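Local coordinates for protein L-threonine dehydrogenase (Flavobacterium frigidimaris, PDB 2YY7) that probably oxidises L-threonine at its 3-hydroxyl group with NAD as coenzyme, and belongs to the short-chain dehydrogenase/reductase superfamily of Rossmann-fold enzymes, at residues M214-I226 and W292-D306. Sequence-based numbering, arbitrary orientation.
Sequences MYMDDAIDATINI and WDWKHTFDLESMTKD
Tyr215, at the N-cap of helix 216-228, is wedged between Phe298, Met303 and Asp306. Its CD1 edge points onto the middle of the Phe298 ring, a T-shaped pair with planes at 71° and centroids 4.9 Å apart, while Met303 packs over one face of the Tyr215 ring, Met303 CG lying 3.4 Å from Tyr215 CD2. The Tyr215 hydroxyl donates to Asp306 OD1 at 2.5 Å, meeting that oxygen on its anti side. With an alanine here, the Asp306 carboxylate would probably lose this donor, and a gap would open beside Phe298 and Met303. One turn on, Asp218 grips the incoming loop: OD1 takes Phe298 N through its syn lone pair (3.0 Å, 161°), and OD2 accepts Thr297 N and Thr297 OG1 from opposite faces of the carboxylate. A water joins Asp218 OD1, Tyr215 N and Phe298 O. The helix follows strand 211-215 of the Rossmann-type sheet, and the loop laid along it leads into the C-terminal helix 300-311; Met214 also touches Leu173, an NAD-binding residue. Farther along, two indoles pack against the helix. Ala222 CB sits over one face of Trp294, 3.5 Å from Trp294 CZ3, and Trp294 NE1 is tied to the carbonyl of Ala243. Trp292 has CG between its backbone N and carbonyl carbon (chi1 44°), which lays the indole against Ile226, whose CB sits over the centre of the six-membered ring, 3.8 Å from it. The outer side is looser: around exposed Lys295, whose NZ stays 4.8 Å from Asp221 OD1, a water accepts from Lys295 NZ and lies within hydrogen-bonding distance of Lys295 O.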
loop_
_atom_site.group_PDB
_atom_site.type_symbol
_atom_site.label_atom_id
_atom_site.label_comp_id
_atom_site.label_asym_id
_atom_site.label_seq_id
_atom_site.Cartn_x
_atom_site.Cartn_y
_atom_site.Cartn_z
ATOM N N MET A 214 18.516 -13.935 8.292
ATOM C CA MET A 214 18.189 -14.638 9.523
ATOM C C MET A 214 18.139 -16.142 9.277
ATOM O O MET A 214 17.645 -16.594 8.241
ATOM C CB MET A 214 16.837 -14.160 10.065
ATOM C CG MET A 214 16.433 -14.815 11.382
ATOM S SD MET A 214 14.892 -14.139 12.026
ATOM C CE MET A 214 15.454 -12.505 12.580
ATOM N N TYR A 215 18.665 -16.918 10.220
ATOM C CA TYR A 215 18.640 -18.371 10.101
ATOM C C TYR A 215 17.207 -18.800 10.418
ATOM O O TYR A 215 16.559 -18.202 11.281
ATOM C CB TYR A 215 19.613 -19.009 11.101
ATOM C CG TYR A 215 19.920 -20.463 10.812
ATOM C CD1 TYR A 215 20.294 -21.332 11.836
ATOM C CD2 TYR A 215 19.871 -20.963 9.511
ATOM C CE1 TYR A 215 20.611 -22.659 11.574
ATOM C CE2 TYR A 215 20.188 -22.293 9.237
ATOM C CZ TYR A 215 20.557 -23.133 10.275
ATOM O OH TYR A 215 20.865 -24.444 10.018
ATOM N N MET A 216 16.713 -19.832 9.736
ATOM C CA MET A 216 15.333 -20.289 9.943
ATOM C C MET A 216 14.949 -20.586 11.399
ATOM O O MET A 216 13.835 -20.273 11.824
ATOM C CB MET A 216 15.043 -21.516 9.067
ATOM C CG MET A 216 13.568 -21.932 9.020
ATOM S SD MET A 216 12.479 -20.681 8.282
ATOM C CE MET A 216 12.898 -20.864 6.536
ATOM N N ASP A 217 15.850 -21.194 12.168
ATOM C CA ASP A 217 15.539 -21.497 13.570
ATOM C C ASP A 217 15.100 -20.236 14.313
ATOM O O ASP A 217 14.204 -20.271 15.156
ATOM C CB ASP A 217 16.755 -22.088 14.290
ATOM C CG ASP A 217 17.110 -23.480 13.800
ATOM O OD1 ASP A 217 17.906 -24.153 14.479
ATOM O OD2 ASP A 217 16.606 -23.898 12.741
ATOM N N ASP A 218 15.755 -19.126 14.002
ATOM C CA ASP A 218 15.444 -17.851 14.632
ATOM C C ASP A 218 14.098 -17.341 14.129
ATOM O O ASP A 218 13.261 -16.887 14.912
ATOM C CB ASP A 218 16.550 -16.838 14.318
ATOM C CG ASP A 218 17.745 -16.981 15.234
ATOM O OD1 ASP A 218 18.867 -16.638 14.813
ATOM O OD2 ASP A 218 17.566 -17.426 16.384
ATOM N N ALA A 219 13.894 -17.422 12.817
ATOM C CA ALA A 219 12.646 -16.968 12.227
ATOM C C ALA A 219 11.469 -17.717 12.854
ATOM O O ALA A 219 10.436 -17.122 13.143
ATOM C CB ALA A 219 12.668 -17.183 10.718
ATOM N N ILE A 220 11.633 -19.020 13.063
ATOM C CA ILE A 220 10.576 -19.837 13.661
ATOM C C ILE A 220 10.321 -19.451 15.122
ATOM O O ILE A 220 9.174 -19.341 15.556
ATOM C CB ILE A 220 10.931 -21.336 13.596
ATOM C CG1 ILE A 220 11.092 -21.767 12.136
ATOM C CG2 ILE A 220 9.852 -22.163 14.289
ATOM C CD1 ILE A 220 9.862 -21.526 11.276
ATOM N N ASP A 221 11.387 -19.254 15.886
ATOM C CA ASP A 221 11.234 -18.866 17.286
ATOM C C ASP A 221 10.495 -17.532 17.367
ATOM O O ASP A 221 9.614 -17.346 18.205
ATOM C CB ASP A 221 12.607 -18.756 17.956
ATOM C CG ASP A 221 13.214 -20.119 18.273
ATOM O OD1 ASP A 221 14.423 -20.181 18.578
ATOM O OD2 ASP A 221 12.475 -21.125 18.222
ATOM N N ALA A 222 10.851 -16.612 16.478
ATOM C CA ALA A 222 10.222 -15.298 16.439
ATOM C C ALA A 222 8.729 -15.442 16.191
ATOM O O ALA A 222 7.912 -14.849 16.898
ATOM C CB ALA A 222 10.855 -14.447 15.336
ATOM N N THR A 223 8.386 -16.232 15.181
ATOM C CA THR A 223 6.995 -16.465 14.813
ATOM C C THR A 223 6.179 -17.021 15.972
ATOM O O THR A 223 5.104 -16.515 16.285
ATOM C CB THR A 223 6.899 -17.448 13.627
ATOM O OG1 THR A 223 7.638 -16.924 12.515
ATOM C CG2 THR A 223 5.445 -17.654 13.213
ATOM N N ILE A 224 6.695 -18.063 16.609
ATOM C CA ILE A 224 6.004 -18.685 17.728
ATOM C C ILE A 224 5.920 -17.778 18.951
ATOM O O ILE A 224 4.881 -17.703 19.603
ATOM C CB ILE A 224 6.699 -20.007 18.127
ATOM C CG1 ILE A 224 6.621 -20.993 16.957
ATOM C CG2 ILE A 224 6.065 -20.587 19.387
ATOM C CD1 ILE A 224 7.348 -22.291 17.202
ATOM N N ASN A 225 7.012 -17.091 19.266
ATOM C CA ASN A 225 7.030 -16.219 20.430
ATOM C C ASN A 225 6.093 -15.017 20.345
ATOM O O ASN A 225 5.435 -14.686 21.329
ATOM C CB ASN A 225 8.457 -15.758 20.729
ATOM C CG ASN A 225 9.325 -16.884 21.270
ATOM O OD1 ASN A 225 8.811 -17.882 21.772
ATOM N ND2 ASN A 225 10.639 -16.723 21.182
ATOM N N ILE A 226 6.016 -14.364 19.187
ATOM C CA ILE A 226 5.121 -13.216 19.070
ATOM C C ILE A 226 3.669 -13.683 19.170
ATOM O O ILE A 226 2.805 -12.967 19.681
ATOM C CB ILE A 226 5.329 -12.441 17.736
ATOM C CG1 ILE A 226 4.502 -11.148 17.767
ATOM C CG2 ILE A 226 4.919 -13.300 16.551
ATOM C CD1 ILE A 226 4.763 -10.199 16.606
ATOM N N TRP A 292 8.052 -7.629 22.955
ATOM C CA TRP A 292 7.846 -9.031 23.298
ATOM C C TRP A 292 9.117 -9.850 23.503
ATOM O O TRP A 292 9.109 -11.071 23.354
ATOM C CB TRP A 292 6.931 -9.715 22.267
ATOM C CG TRP A 292 7.231 -9.410 20.831
ATOM C CD1 TRP A 292 6.818 -8.317 20.118
ATOM C CD2 TRP A 292 7.965 -10.232 19.915
ATOM N NE1 TRP A 292 7.245 -8.412 18.813
ATOM C CE2 TRP A 292 7.951 -9.577 18.661
ATOM C CE3 TRP A 292 8.630 -11.460 20.030
ATOM C CZ2 TRP A 292 8.578 -10.112 17.528
ATOM C CZ3 TRP A 292 9.253 -11.992 18.905
ATOM C CH2 TRP A 292 9.221 -11.317 17.670
ATOM N N ASP A 293 10.201 -9.168 23.858
ATOM C CA ASP A 293 11.477 -9.820 24.140
ATOM C C ASP A 293 12.128 -10.610 23.016
ATOM O O ASP A 293 12.707 -11.668 23.260
ATOM C CB ASP A 293 11.331 -10.737 25.354
ATOM C CG ASP A 293 11.123 -9.971 26.640
ATOM O OD1 ASP A 293 11.991 -9.136 26.972
ATOM O OD2 ASP A 293 10.096 -10.205 27.315
ATOM N N TRP A 294 12.045 -10.110 21.789
ATOM C CA TRP A 294 12.680 -10.807 20.682
ATOM C C TRP A 294 14.194 -10.802 20.872
ATOM O O TRP A 294 14.769 -9.798 21.282
ATOM C CB TRP A 294 12.353 -10.130 19.349
ATOM C CG TRP A 294 13.274 -10.561 18.229
ATOM C CD1 TRP A 294 14.025 -9.751 17.428
ATOM C CD2 TRP A 294 13.544 -11.905 17.804
ATOM N NE1 TRP A 294 14.744 -10.501 16.531
ATOM C CE2 TRP A 294 14.470 -11.827 16.738
ATOM C CE3 TRP A 294 13.096 -13.167 18.220
ATOM C CZ2 TRP A 294 14.957 -12.963 16.080
ATOM C CZ3 TRP A 294 13.582 -14.298 17.564
ATOM C CH2 TRP A 294 14.504 -14.186 16.505
ATOM N N LYS A 295 14.825 -11.933 20.573
ATOM C CA LYS A 295 16.273 -12.080 20.654
ATOM C C LYS A 295 16.723 -13.201 19.716
ATOM O O LYS A 295 16.227 -14.321 19.801
ATOM C CB LYS A 295 16.718 -12.376 22.095
ATOM C CG LYS A 295 15.754 -13.213 22.945
ATOM C CD LYS A 295 15.558 -14.639 22.429
ATOM C CE LYS A 295 14.187 -14.815 21.778
ATOM N NZ LYS A 295 13.978 -16.200 21.262
ATOM N N HIS A 296 17.648 -12.895 18.808
ATOM C CA HIS A 296 18.141 -13.898 17.869
ATOM C C HIS A 296 19.274 -14.688 18.507
ATOM O O HIS A 296 19.935 -14.202 19.422
ATOM C CB HIS A 296 18.618 -13.234 16.571
ATOM C CG HIS A 296 19.831 -12.371 16.732
ATOM N ND1 HIS A 296 21.101 -12.806 16.418
ATOM C CD2 HIS A 296 19.967 -11.093 17.158
ATOM C CE1 HIS A 296 21.967 -11.833 16.641
ATOM N NE2 HIS A 296 21.303 -10.783 17.090
ATOM N N THR A 297 19.495 -15.909 18.032
ATOM C CA THR A 297 20.546 -16.747 18.597
ATOM C C THR A 297 21.693 -17.046 17.633
ATOM O O THR A 297 22.835 -17.209 18.063
ATOM C CB THR A 297 19.969 -18.082 19.099
ATOM O OG1 THR A 297 19.465 -18.829 17.988
ATOM C CG2 THR A 297 18.827 -17.836 20.079
ATOM N N PHE A 298 21.405 -17.104 16.336
ATOM C CA PHE A 298 22.443 -17.408 15.349
ATOM C C PHE A 298 23.059 -16.210 14.632
ATOM O O PHE A 298 22.354 -15.290 14.226
ATOM C CB PHE A 298 21.905 -18.356 14.269
ATOM C CG PHE A 298 21.562 -19.730 14.771
ATOM C CD1 PHE A 298 20.343 -19.977 15.393
ATOM C CD2 PHE A 298 22.460 -20.780 14.619
ATOM C CE1 PHE A 298 20.026 -21.256 15.858
ATOM C CE2 PHE A 298 22.151 -22.062 15.080
ATOM C CZ PHE A 298 20.934 -22.297 15.700
ATOM N N ASP A 299 24.382 -16.229 14.482
ATOM C CA ASP A 299 25.072 -15.185 13.738
ATOM C C ASP A 299 25.640 -15.912 12.522
ATOM O O ASP A 299 25.425 -17.115 12.378
ATOM C CB ASP A 299 26.183 -14.523 14.570
ATOM C CG ASP A 299 27.222 -15.511 15.081
ATOM O OD1 ASP A 299 28.125 -15.069 15.819
ATOM O OD2 ASP A 299 27.144 -16.712 14.758
ATOM N N LEU A 300 26.352 -15.206 11.649
ATOM C CA LEU A 300 26.903 -15.832 10.449
ATOM C C LEU A 300 27.709 -17.112 10.709
ATOM O O LEU A 300 27.510 -18.122 10.033
ATOM C CB LEU A 300 27.764 -14.830 9.677
ATOM C CG LEU A 300 28.408 -15.377 8.401
ATOM C CD1 LEU A 300 27.335 -16.008 7.507
ATOM C CD2 LEU A 300 29.133 -14.253 7.669
ATOM N N GLU A 301 28.611 -17.065 11.684
ATOM C CA GLU A 301 29.442 -18.217 12.024
ATOM C C GLU A 301 28.665 -19.442 12.518
ATOM O O GLU A 301 28.897 -20.555 12.048
ATOM C CB GLU A 301 30.490 -17.821 13.077
ATOM C CG GLU A 301 31.227 -19.009 13.701
ATOM C CD GLU A 301 32.324 -18.586 14.668
ATOM O OE1 GLU A 301 32.081 -17.687 15.503
ATOM O OE2 GLU A 301 33.429 -19.164 14.602
ATOM N N SER A 302 27.753 -19.251 13.469
ATOM C CA SER A 302 26.983 -20.379 13.989
ATOM C C SER A 302 25.985 -20.927 12.970
ATOM O O SER A 302 25.686 -22.123 12.965
ATOM C CB SER A 302 26.259 -19.996 15.291
ATOM O OG SER A 302 25.465 -18.835 15.131
ATOM N N MET A 303 25.462 -20.064 12.107
ATOM C CA MET A 303 24.525 -20.533 11.097
ATOM C C MET A 303 25.253 -21.346 10.035
ATOM O O MET A 303 24.767 -22.390 9.601
ATOM C CB MET A 303 23.810 -19.369 10.420
ATOM C CG MET A 303 23.047 -19.807 9.185
ATOM S SD MET A 303 22.288 -18.465 8.307
ATOM C CE MET A 303 23.729 -17.779 7.440
ATOM N N THR A 304 26.413 -20.858 9.607
ATOM C CA THR A 304 27.195 -21.552 8.592
ATOM C C THR A 304 27.558 -22.952 9.081
ATOM O O THR A 304 27.459 -23.925 8.337
ATOM C CB THR A 304 28.490 -20.780 8.251
ATOM O OG1 THR A 304 28.151 -19.516 7.667
ATOM C CG2 THR A 304 29.339 -21.573 7.260
ATOM N N LYS A 305 27.974 -23.048 10.338
ATOM C CA LYS A 305 28.345 -24.333 10.914
ATOM C C LYS A 305 27.154 -25.283 10.888
ATOM O O LYS A 305 27.262 -26.417 10.414
ATOM C CB LYS A 305 28.820 -24.150 12.361
ATOM C CG LYS A 305 29.175 -25.448 13.066
ATOM C CD LYS A 305 29.536 -25.197 14.525
ATOM C CE LYS A 305 29.938 -26.488 15.221
ATOM N NZ LYS A 305 30.143 -26.292 16.684
ATOM N N ASP A 306 26.019 -24.807 11.398
ATOM C CA ASP A 306 24.794 -25.603 11.460
ATOM C C ASP A 306 24.293 -26.033 10.083
ATOM O O ASP A 306 23.790 -27.144 9.924
ATOM C CB ASP A 306 23.707 -24.819 12.204
ATOM C CG ASP A 306 22.580 -25.708 12.695
ATOM O OD1 ASP A 306 21.601 -25.910 11.952
ATOM O OD2 ASP A 306 22.688 -26.221 13.829
HETATM O O HOH W 1 19.870 -15.856 12.661
HETATM O O HOH W 2 18.835 -25.968 12.272
HETATM O O HOH W 3 15.753 -17.026 18.961
#